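Local coordinates for protein aminoglycoside phosphotransferase (Alicyclobacillus acidocaldarius subsp. acidocaldarius, PDB 4PDY) that probably transfers a phosphate group to a small-molecule substrate, with a protein-kinase-like fold, at residues 166-171 with 304-309. Numbering follows the deposited sequence. Where two conformers were deposited one is given.
Sequences RQMWLG and LPWRIA
Met168 and Ala309 mark the closest approach of the two helical turns, 166-171 and 304-309, with Met168 CA 7.2 Å from Ala309 CA. One long side chain reaching over to a small one makes most of the contact. Met168, deposited as selenomethionine, sends its CB toward the partner helix; its chain is extended at chi2 (-173°) and then bends at chi3 (-70°), which turns the methyl CE into the angle between Ala309 and Trp306. CE lies 3.8 Å from Ala309 CB and equally 3.8 Å from Trp306 CD1, meeting the indole obliquely at its five-membered ring. The heavy SE atom rests against the backbone of Ala309, 3.4 Å from Ala309 O. A flexible, unbranched apolar chain suits this place because it can follow the surface of a helix, and alanine suits the facing position because its lone methyl lets that chain come down to the backbone. In Trp306, CG is anti to the backbone N (chi1 166°), and the indole swings toward 166-171 although its CB bond leaves to the side. The indole N-H is bonded outside the two segments, Trp306 NE1 to Asp164 OD2, one turn before Met168, a bond that would help hold the indole in its orientation beside the methyl. This small, buried, mainly apolar contact joins helix 154-173 to helix 303-315 in the helical part of the kinase-like fold. Trp169 and Pro305 both pack on Leu192 of helix 189-203, and Ile308 packs on Gln321 and Ala324 of helix 319-347.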
loop_
_atom_site.group_PDB
_atom_site.type_symbol
_atom_site.label_atom_id
_atom_site.label_comp_id
_atom_site.label_asym_id
_atom_site.label_seq_id
_atom_site.Cartn_x
_atom_site.Cartn_y
_atom_site.Cartn_z
ATOM N N ARG A 166 6.053 -11.025 -20.851
ATOM C CA ARG A 166 6.139 -11.779 -22.095
ATOM C C ARG A 166 7.590 -12.091 -22.477
ATOM O O ARG A 166 7.908 -13.210 -22.871
ATOM C CB ARG A 166 5.450 -10.998 -23.210
ATOM C CG ARG A 166 5.014 -11.839 -24.390
ATOM C CD ARG A 166 4.275 -10.956 -25.381
ATOM N NE ARG A 166 4.961 -9.684 -25.587
ATOM C CZ ARG A 166 4.505 -8.710 -26.371
ATOM N NH1 ARG A 166 3.355 -8.867 -27.001
ATOM N NH2 ARG A 166 5.184 -7.580 -26.511
ATOM N N GLN A 167 8.469 -11.100 -22.346
ATOM C CA GLN A 167 9.887 -11.313 -22.619
ATOM C C GLN A 167 10.500 -12.340 -21.685
ATOM O O GLN A 167 11.273 -13.174 -22.124
ATOM C CB GLN A 167 10.671 -10.004 -22.568
ATOM C CG GLN A 167 10.451 -9.117 -23.783
ATOM C CD GLN A 167 10.663 -9.849 -25.106
ATOM O OE1 GLN A 167 11.697 -10.499 -25.313
ATOM N NE2 GLN A 167 9.674 -9.750 -26.015
HETATM N N MSE A 168 10.124 -12.293 -20.409
HETATM C CA MSE A 168 10.660 -13.225 -19.413
HETATM C C MSE A 168 10.267 -14.640 -19.718
HETATM O O MSE A 168 11.107 -15.508 -19.675
HETATM C CB MSE A 168 10.252 -12.821 -18.007
HETATM C CG MSE A 168 11.009 -11.534 -17.697
HETATM SE SE MSE A 168 10.760 -11.032 -15.854
HETATM C CE MSE A 168 8.885 -10.497 -15.853
ATOM N N TRP A 169 9.017 -14.919 -20.098
ATOM C CA TRP A 169 8.721 -16.324 -20.382
ATOM C C TRP A 169 9.282 -16.785 -21.734
ATOM O O TRP A 169 9.600 -17.956 -21.893
ATOM C CB TRP A 169 7.268 -16.718 -20.158
ATOM C CG TRP A 169 6.291 -16.244 -21.133
ATOM C CD1 TRP A 169 6.328 -16.381 -22.502
ATOM C CD2 TRP A 169 5.065 -15.596 -20.831
ATOM N NE1 TRP A 169 5.201 -15.839 -23.061
ATOM C CE2 TRP A 169 4.405 -15.345 -22.063
ATOM C CE3 TRP A 169 4.448 -15.209 -19.644
ATOM C CZ2 TRP A 169 3.165 -14.724 -22.129
ATOM C CZ3 TRP A 169 3.204 -14.596 -19.716
ATOM C CH2 TRP A 169 2.587 -14.348 -20.948
ATOM N N LEU A 170 9.458 -15.869 -22.683
ATOM C CA LEU A 170 10.203 -16.200 -23.895
ATOM C C LEU A 170 11.642 -16.586 -23.555
ATOM O O LEU A 170 12.188 -17.557 -24.093
ATOM C CB LEU A 170 10.189 -15.039 -24.887
ATOM C CG LEU A 170 8.823 -14.700 -25.498
ATOM C CD1 LEU A 170 8.935 -13.420 -26.318
ATOM C CD2 LEU A 170 8.273 -15.844 -26.348
ATOM N N GLY A 171 12.241 -15.847 -22.630
ATOM C CA GLY A 171 13.590 -16.171 -22.181
ATOM C C GLY A 171 13.632 -17.548 -21.539
ATOM O O GLY A 171 14.563 -18.324 -21.770
ATOM N N LEU A 304 1.461 -10.406 -9.336
ATOM C CA LEU A 304 2.405 -11.198 -8.552
ATOM C C LEU A 304 3.347 -12.023 -9.445
ATOM O O LEU A 304 4.561 -12.001 -9.247
ATOM C CB LEU A 304 1.683 -12.022 -7.463
ATOM C CG LEU A 304 2.419 -12.989 -6.543
ATOM C CD1 LEU A 304 1.740 -13.047 -5.179
ATOM C CD2 LEU A 304 2.395 -14.365 -7.180
ATOM N N PRO A 305 2.802 -12.764 -10.427
ATOM C CA PRO A 305 3.724 -13.436 -11.343
ATOM C C PRO A 305 4.725 -12.485 -12.010
ATOM O O PRO A 305 5.896 -12.835 -12.159
ATOM C CB PRO A 305 2.790 -14.081 -12.370
ATOM C CG PRO A 305 1.550 -14.343 -11.592
ATOM C CD PRO A 305 1.413 -13.172 -10.669
ATOM N N TRP A 306 4.261 -11.298 -12.427
ATOM C CA TRP A 306 5.164 -10.313 -13.001
ATOM C C TRP A 306 6.269 -9.980 -12.001
ATOM O O TRP A 306 7.436 -10.003 -12.322
ATOM C CB TRP A 306 4.429 -9.027 -13.476
ATOM C CG TRP A 306 5.439 -8.000 -13.700
ATOM C CD1 TRP A 306 6.348 -7.938 -14.736
ATOM C CD2 TRP A 306 5.839 -6.998 -12.763
ATOM N NE1 TRP A 306 7.239 -6.928 -14.512
ATOM C CE2 TRP A 306 6.972 -6.356 -13.293
ATOM C CE3 TRP A 306 5.349 -6.591 -11.518
ATOM C CZ2 TRP A 306 7.586 -5.304 -12.651
ATOM C CZ3 TRP A 306 5.974 -5.556 -10.884
ATOM C CH2 TRP A 306 7.073 -4.922 -11.451
ATOM N N ARG A 307 5.855 -9.641 -10.791
ATOM C CA ARG A 307 6.823 -9.137 -9.792
ATOM C C ARG A 307 7.885 -10.192 -9.419
ATOM O O ARG A 307 9.081 -9.900 -9.352
ATOM C CB ARG A 307 6.092 -8.625 -8.550
ATOM C CG ARG A 307 7.026 -7.964 -7.537
ATOM C CD ARG A 307 6.389 -7.601 -6.194
ATOM N NE ARG A 307 5.393 -8.560 -5.716
ATOM C CZ ARG A 307 5.583 -9.511 -4.797
ATOM N NH1 ARG A 307 6.763 -9.691 -4.213
ATOM N NH2 ARG A 307 4.572 -10.307 -4.467
ATOM N N ILE A 308 7.416 -11.409 -9.190
ATOM C CA ILE A 308 8.273 -12.521 -8.820
ATOM C C ILE A 308 9.220 -12.890 -9.979
ATOM O O ILE A 308 10.422 -13.054 -9.801
ATOM C CB ILE A 308 7.424 -13.758 -8.436
ATOM C CG1 ILE A 308 6.490 -13.449 -7.270
ATOM C CG2 ILE A 308 8.303 -14.964 -8.156
ATOM C CD1 ILE A 308 5.325 -14.399 -7.271
ATOM N N ALA A 309 8.669 -12.994 -11.202
ATOM C CA ALA A 309 9.539 -13.289 -12.346
ATOM C C ALA A 309 10.543 -12.147 -12.603
ATOM O O ALA A 309 11.704 -12.395 -12.942
ATOM C CB ALA A 309 8.707 -13.562 -13.592
#